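Alkylpurine DNA glycosylase AlkC (Pseudomonas fluorescens, PDB 5VHV) excises alkylated purine bases from DNA as a base excision repair glycosylase that does not flip the damaged nucleotide out of the helix. Local coordinates at residues Val46-His58 with Phe83-Tyr95. Numbering follows the deposited sequence.
Sequences VMQRMARVSESLH and FVSLFLPHYVASY. With nucleotides of chain D.
Two helices of the helical-repeat domain, 46-58 and 87-95, with helix 65-75 between them in the chain, pack here at a crossing angle of -62°, and the first begins at the DNA backbone. Phe-87 is a knob set among Met-50, Val-53, Ser-54 and Leu-57. With chi1 at 75°, the ring is tucked over its own backbone, between N and C, and Val-53 CG1 stands over the centre of one face, 3.6 Å from the centroid, a CH-pi contact; Leu-88 CG covers the opposite face. Toward the DNA end, Met-50 is bent at chi2 and chi3, and its SD settles 3.6 Å from His-90 CB. The His-90 imidazole has Ala-51 CA over one face, and its NE2 shares a water with Glu-55 OE2. From the other helix, Ser-54 drops as a knob among His-90, Tyr-91, Ser-94 and Tyr-95. Its OG comes within 3.2 Å of Tyr-91 CA, yet it makes no direct hydrogen bond across the interface; one water links Ser-54 OG, Ser-94 OG and Tyr-95 OH. At the C-terminal end of both segments the rings of His-58 and Tyr-95 stack face to face, centroids 3.8 Å apart and planes at 18°, with His-58 CD2 over the centre of the tyrosine ring.

At the DNA end Val-46 CG2 meets the edge of Phe-83 at CE2, 3.4 Å away. Phe-83 and Leu-86 also touch the bound polyether ligand. Met-47 N donates to OP1 of DG8 of chain D at 3.1 Å, and Val-46 CG1 lies against O3' of DT7 of chain D. Apolar and aromatic contacts, with waters joining the polar groups, thus hold the helices together, while the first turn of 46-58 presents a backbone N-H to a phosphate, where the helix dipole would probably strengthen the bond.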
# COMPACT_ATOMS: atom_id res chain seq x y z
N VAL A 46 -1.53 2.14 18.16
CA VAL A 46 -1.49 3.47 17.56
C VAL A 46 -2.87 3.88 17.02
O VAL A 46 -3.31 5.01 17.21
CB VAL A 46 -0.39 3.57 16.49
CG1 VAL A 46 -0.71 2.72 15.26
CG2 VAL A 46 -0.20 5.02 16.10
N MET A 47 -3.58 2.97 16.35
CA MET A 47 -4.87 3.38 15.81
C MET A 47 -5.96 3.45 16.88
O MET A 47 -6.92 4.21 16.72
CB MET A 47 -5.30 2.47 14.66
CG MET A 47 -4.39 2.58 13.40
SD MET A 47 -4.35 4.26 12.69
CE MET A 47 -5.76 4.19 11.64
N GLN A 48 -5.82 2.69 17.97
CA GLN A 48 -6.70 2.89 19.12
C GLN A 48 -6.48 4.26 19.76
O GLN A 48 -7.44 4.90 20.21
CB GLN A 48 -6.45 1.80 20.16
CG GLN A 48 -6.99 0.43 19.81
CD GLN A 48 -6.65 -0.58 20.89
OE1 GLN A 48 -5.48 -0.86 21.15
NE2 GLN A 48 -7.67 -1.10 21.57
N ARG A 49 -5.22 4.71 19.82
CA ARG A 49 -4.93 6.03 20.40
C ARG A 49 -5.49 7.13 19.52
O ARG A 49 -6.05 8.11 20.02
CB ARG A 49 -3.41 6.22 20.59
CG ARG A 49 -2.80 5.25 21.60
CD ARG A 49 -1.29 5.40 21.74
NE ARG A 49 -0.76 4.36 22.61
CZ ARG A 49 0.30 4.48 23.40
NH1 ARG A 49 1.00 5.61 23.44
NH2 ARG A 49 0.69 3.45 24.12
N MET A 50 -5.32 6.99 18.20
CA MET A 50 -5.87 7.96 17.26
C MET A 50 -7.37 8.10 17.45
O MET A 50 -7.90 9.22 17.58
CB MET A 50 -5.54 7.51 15.83
CG MET A 50 -6.01 8.47 14.74
SD MET A 50 -7.73 8.26 14.30
CE MET A 50 -7.71 6.72 13.37
N ALA A 51 -8.08 6.97 17.53
CA ALA A 51 -9.52 7.02 17.74
C ALA A 51 -9.85 7.61 19.11
O ALA A 51 -10.82 8.36 19.26
CB ALA A 51 -10.14 5.63 17.61
N ARG A 52 -9.06 7.25 20.12
CA ARG A 52 -9.31 7.73 21.48
C ARG A 52 -9.28 9.25 21.55
O ARG A 52 -10.11 9.86 22.24
CB ARG A 52 -8.30 7.12 22.44
CG ARG A 52 -8.37 7.65 23.89
CD ARG A 52 -9.65 7.25 24.63
NE ARG A 52 -9.69 5.83 24.98
CZ ARG A 52 -9.05 5.29 26.00
NH1 ARG A 52 -8.29 6.04 26.79
NH2 ARG A 52 -9.15 3.98 26.24
N VAL A 53 -8.37 9.91 20.82
CA VAL A 53 -8.31 11.37 20.87
C VAL A 53 -9.64 11.97 20.40
O VAL A 53 -10.17 12.90 21.00
CB VAL A 53 -7.14 11.90 20.03
CG1 VAL A 53 -7.23 13.41 19.88
CG2 VAL A 53 -5.80 11.50 20.67
N SER A 54 -10.18 11.45 19.30
CA SER A 54 -11.46 11.93 18.79
C SER A 54 -12.58 11.70 19.79
O SER A 54 -13.41 12.59 20.04
CB SER A 54 -11.76 11.23 17.46
OG SER A 54 -13.11 11.38 17.06
N GLU A 55 -12.63 10.50 20.39
CA GLU A 55 -13.65 10.19 21.38
C GLU A 55 -13.53 11.11 22.60
O GLU A 55 -14.54 11.52 23.18
CB GLU A 55 -13.53 8.74 21.83
CG GLU A 55 -13.73 7.76 20.71
CD GLU A 55 -13.30 6.35 21.07
OE1 GLU A 55 -12.91 6.15 22.24
OE2 GLU A 55 -13.38 5.45 20.21
N SER A 56 -12.30 11.38 23.03
CA SER A 56 -12.10 12.21 24.20
C SER A 56 -12.56 13.63 23.94
O SER A 56 -13.17 14.26 24.81
CB SER A 56 -10.63 12.19 24.62
OG SER A 56 -10.20 10.87 24.88
N LEU A 57 -12.27 14.14 22.74
CA LEU A 57 -12.77 15.46 22.38
C LEU A 57 -14.29 15.48 22.42
O LEU A 57 -14.91 16.37 23.00
CB LEU A 57 -12.26 15.87 21.00
CG LEU A 57 -10.76 16.18 20.94
CD1 LEU A 57 -10.33 16.25 19.48
CD2 LEU A 57 -10.42 17.44 21.68
N HIS A 58 -14.93 14.47 21.80
CA HIS A 58 -16.38 14.43 21.80
C HIS A 58 -16.95 14.34 23.21
O HIS A 58 -18.03 14.89 23.48
CB HIS A 58 -16.89 13.26 20.96
CG HIS A 58 -18.34 13.34 20.66
ND1 HIS A 58 -19.31 12.84 21.51
CD2 HIS A 58 -19.01 13.93 19.64
CE1 HIS A 58 -20.51 13.10 21.00
NE2 HIS A 58 -20.35 13.75 19.87
N PHE A 83 0.40 12.45 10.73
CA PHE A 83 -0.18 11.20 11.21
C PHE A 83 -1.12 11.45 12.38
O PHE A 83 -2.22 10.90 12.43
CB PHE A 83 0.95 10.24 11.60
CG PHE A 83 0.46 8.89 11.97
CD1 PHE A 83 0.30 7.91 11.01
CD2 PHE A 83 0.11 8.60 13.28
CE1 PHE A 83 -0.19 6.65 11.36
CE2 PHE A 83 -0.37 7.35 13.63
CZ PHE A 83 -0.51 6.37 12.66
N VAL A 84 -0.71 12.30 13.33
CA VAL A 84 -1.59 12.63 14.45
C VAL A 84 -2.91 13.22 13.95
O VAL A 84 -3.98 12.97 14.52
CB VAL A 84 -0.88 13.58 15.43
CG1 VAL A 84 -1.88 14.23 16.40
CG2 VAL A 84 0.17 12.81 16.20
N SER A 85 -2.85 14.00 12.86
CA SER A 85 -4.04 14.66 12.32
C SER A 85 -5.09 13.69 11.80
O SER A 85 -6.21 14.12 11.49
CB SER A 85 -3.62 15.62 11.22
OG SER A 85 -2.70 16.58 11.75
N LEU A 86 -4.78 12.39 11.70
CA LEU A 86 -5.81 11.41 11.36
C LEU A 86 -7.02 11.45 12.29
O LEU A 86 -8.11 11.01 11.88
CB LEU A 86 -5.24 9.99 11.37
CG LEU A 86 -4.22 9.64 10.30
CD1 LEU A 86 -3.54 8.29 10.60
CD2 LEU A 86 -4.85 9.62 8.94
N PHE A 87 -6.89 11.94 13.53
CA PHE A 87 -8.07 11.94 14.39
C PHE A 87 -9.11 12.94 13.92
O PHE A 87 -10.29 12.78 14.26
CB PHE A 87 -7.71 12.17 15.86
CG PHE A 87 -7.35 13.60 16.24
CD1 PHE A 87 -8.33 14.55 16.43
CD2 PHE A 87 -6.03 13.95 16.45
CE1 PHE A 87 -8.01 15.86 16.79
CE2 PHE A 87 -5.68 15.24 16.82
CZ PHE A 87 -6.68 16.21 16.99
N LEU A 88 -8.74 13.91 13.09
CA LEU A 88 -9.74 14.87 12.62
C LEU A 88 -10.71 14.21 11.65
O LEU A 88 -11.93 14.28 11.89
CB LEU A 88 -9.03 16.09 12.00
CG LEU A 88 -8.15 16.85 12.98
CD1 LEU A 88 -7.21 17.76 12.20
CD2 LEU A 88 -9.04 17.62 13.94
N PRO A 89 -10.28 13.57 10.57
CA PRO A 89 -11.26 12.80 9.78
C PRO A 89 -11.97 11.72 10.58
O PRO A 89 -13.16 11.46 10.34
CB PRO A 89 -10.41 12.22 8.63
CG PRO A 89 -9.01 12.48 8.99
CD PRO A 89 -8.95 13.60 9.94
N HIS A 90 -11.30 11.12 11.56
CA HIS A 90 -11.98 10.13 12.38
C HIS A 90 -13.18 10.73 13.11
O HIS A 90 -14.24 10.10 13.19
CB HIS A 90 -11.03 9.50 13.40
CG HIS A 90 -11.64 8.36 14.14
ND1 HIS A 90 -11.80 7.10 13.59
CD2 HIS A 90 -12.21 8.30 15.37
CE1 HIS A 90 -12.41 6.32 14.46
NE2 HIS A 90 -12.66 7.02 15.55
N TYR A 91 -13.02 11.95 13.63
CA TYR A 91 -14.13 12.61 14.30
C TYR A 91 -15.31 12.78 13.34
O TYR A 91 -16.47 12.54 13.70
CB TYR A 91 -13.64 13.97 14.85
CG TYR A 91 -14.71 14.72 15.61
CD1 TYR A 91 -15.66 15.43 14.92
CD2 TYR A 91 -14.75 14.73 17.01
CE1 TYR A 91 -16.66 16.09 15.57
CE2 TYR A 91 -15.76 15.40 17.67
CZ TYR A 91 -16.70 16.08 16.94
OH TYR A 91 -17.73 16.75 17.56
N VAL A 92 -15.03 13.12 12.08
CA VAL A 92 -16.09 13.30 11.10
C VAL A 92 -16.81 11.98 10.83
O VAL A 92 -18.04 11.92 10.73
CB VAL A 92 -15.50 13.90 9.80
CG1 VAL A 92 -16.52 13.88 8.68
CG2 VAL A 92 -14.96 15.29 10.06
N ALA A 93 -16.05 10.90 10.63
CA ALA A 93 -16.68 9.60 10.38
C ALA A 93 -17.49 9.12 11.58
O ALA A 93 -18.52 8.46 11.41
CB ALA A 93 -15.62 8.58 10.02
N SER A 94 -17.04 9.46 12.79
CA SER A 94 -17.71 9.00 14.00
C SER A 94 -19.02 9.75 14.24
O SER A 94 -20.03 9.13 14.58
CB SER A 94 -16.79 9.18 15.22
OG SER A 94 -15.62 8.35 15.15
N TYR A 95 -19.01 11.08 14.09
CA TYR A 95 -20.10 11.92 14.57
C TYR A 95 -20.84 12.65 13.46
O TYR A 95 -21.83 13.34 13.75
CB TYR A 95 -19.56 12.91 15.61
CG TYR A 95 -18.75 12.18 16.68
CD1 TYR A 95 -19.36 11.22 17.48
CD2 TYR A 95 -17.41 12.41 16.83
CE1 TYR A 95 -18.61 10.51 18.44
CE2 TYR A 95 -16.66 11.72 17.79
CZ TYR A 95 -17.26 10.76 18.58
OH TYR A 95 -16.48 10.08 19.48
P DG D 8 -2.53 -1.18 15.24
OP1 DG D 8 -3.34 -0.02 15.65
OP2 DG D 8 -2.19 -2.27 16.19
O5' DG D 8 -3.19 -1.91 13.99
C5' DG D 8 -3.54 -1.15 12.87
C4' DG D 8 -3.95 -2.06 11.74
O4' DG D 8 -2.80 -2.81 11.30
C3' DG D 8 -5.02 -3.10 12.12
O3' DG D 8 -6.15 -2.87 11.35
C2' DG D 8 -4.35 -4.44 11.83
C1' DG D 8 -3.26 -4.06 10.85
N9 DG D 8 -2.15 -4.99 10.76
C8 DG D 8 -1.32 -5.43 11.78
N7 DG D 8 -0.40 -6.26 11.37
C5 DG D 8 -0.66 -6.40 9.99
C6 DG D 8 -0.00 -7.18 9.01
O6 DG D 8 0.96 -7.94 9.16
N1 DG D 8 -0.59 -7.02 7.75
C2 DG D 8 -1.67 -6.21 7.48
N2 DG D 8 -2.08 -6.17 6.23
N3 DG D 8 -2.29 -5.47 8.40
C4 DG D 8 -1.73 -5.62 9.62
P DT D 7 3.78 -0.34 16.78
OP1 DT D 7 3.35 0.82 17.57
OP2 DT D 7 4.16 -1.59 17.52
O5' DT D 7 2.77 -0.77 15.67
C5' DT D 7 2.17 0.23 14.90
C4' DT D 7 1.14 -0.37 13.98
O4' DT D 7 1.79 -1.21 13.00
C3' DT D 7 0.08 -1.26 14.66
O3' DT D 7 -1.18 -0.56 14.63
C2' DT D 7 0.09 -2.57 13.82
C1' DT D 7 0.88 -2.19 12.57
N1 DT D 7 1.64 -3.28 11.96
C2 DT D 7 1.45 -3.57 10.63
O2 DT D 7 0.66 -2.98 9.91
N3 DT D 7 2.26 -4.57 10.14
C4 DT D 7 3.19 -5.30 10.84
O4 DT D 7 3.85 -6.19 10.32
C5 DT D 7 3.35 -4.93 12.24
C7 DT D 7 4.34 -5.65 13.10
C6 DT D 7 2.57 -3.95 12.73
O HOH W 1 -14.48 9.12 17.60
O HOH W 2 -13.98 5.61 17.65
O HOH W 3 -20.67 16.02 17.53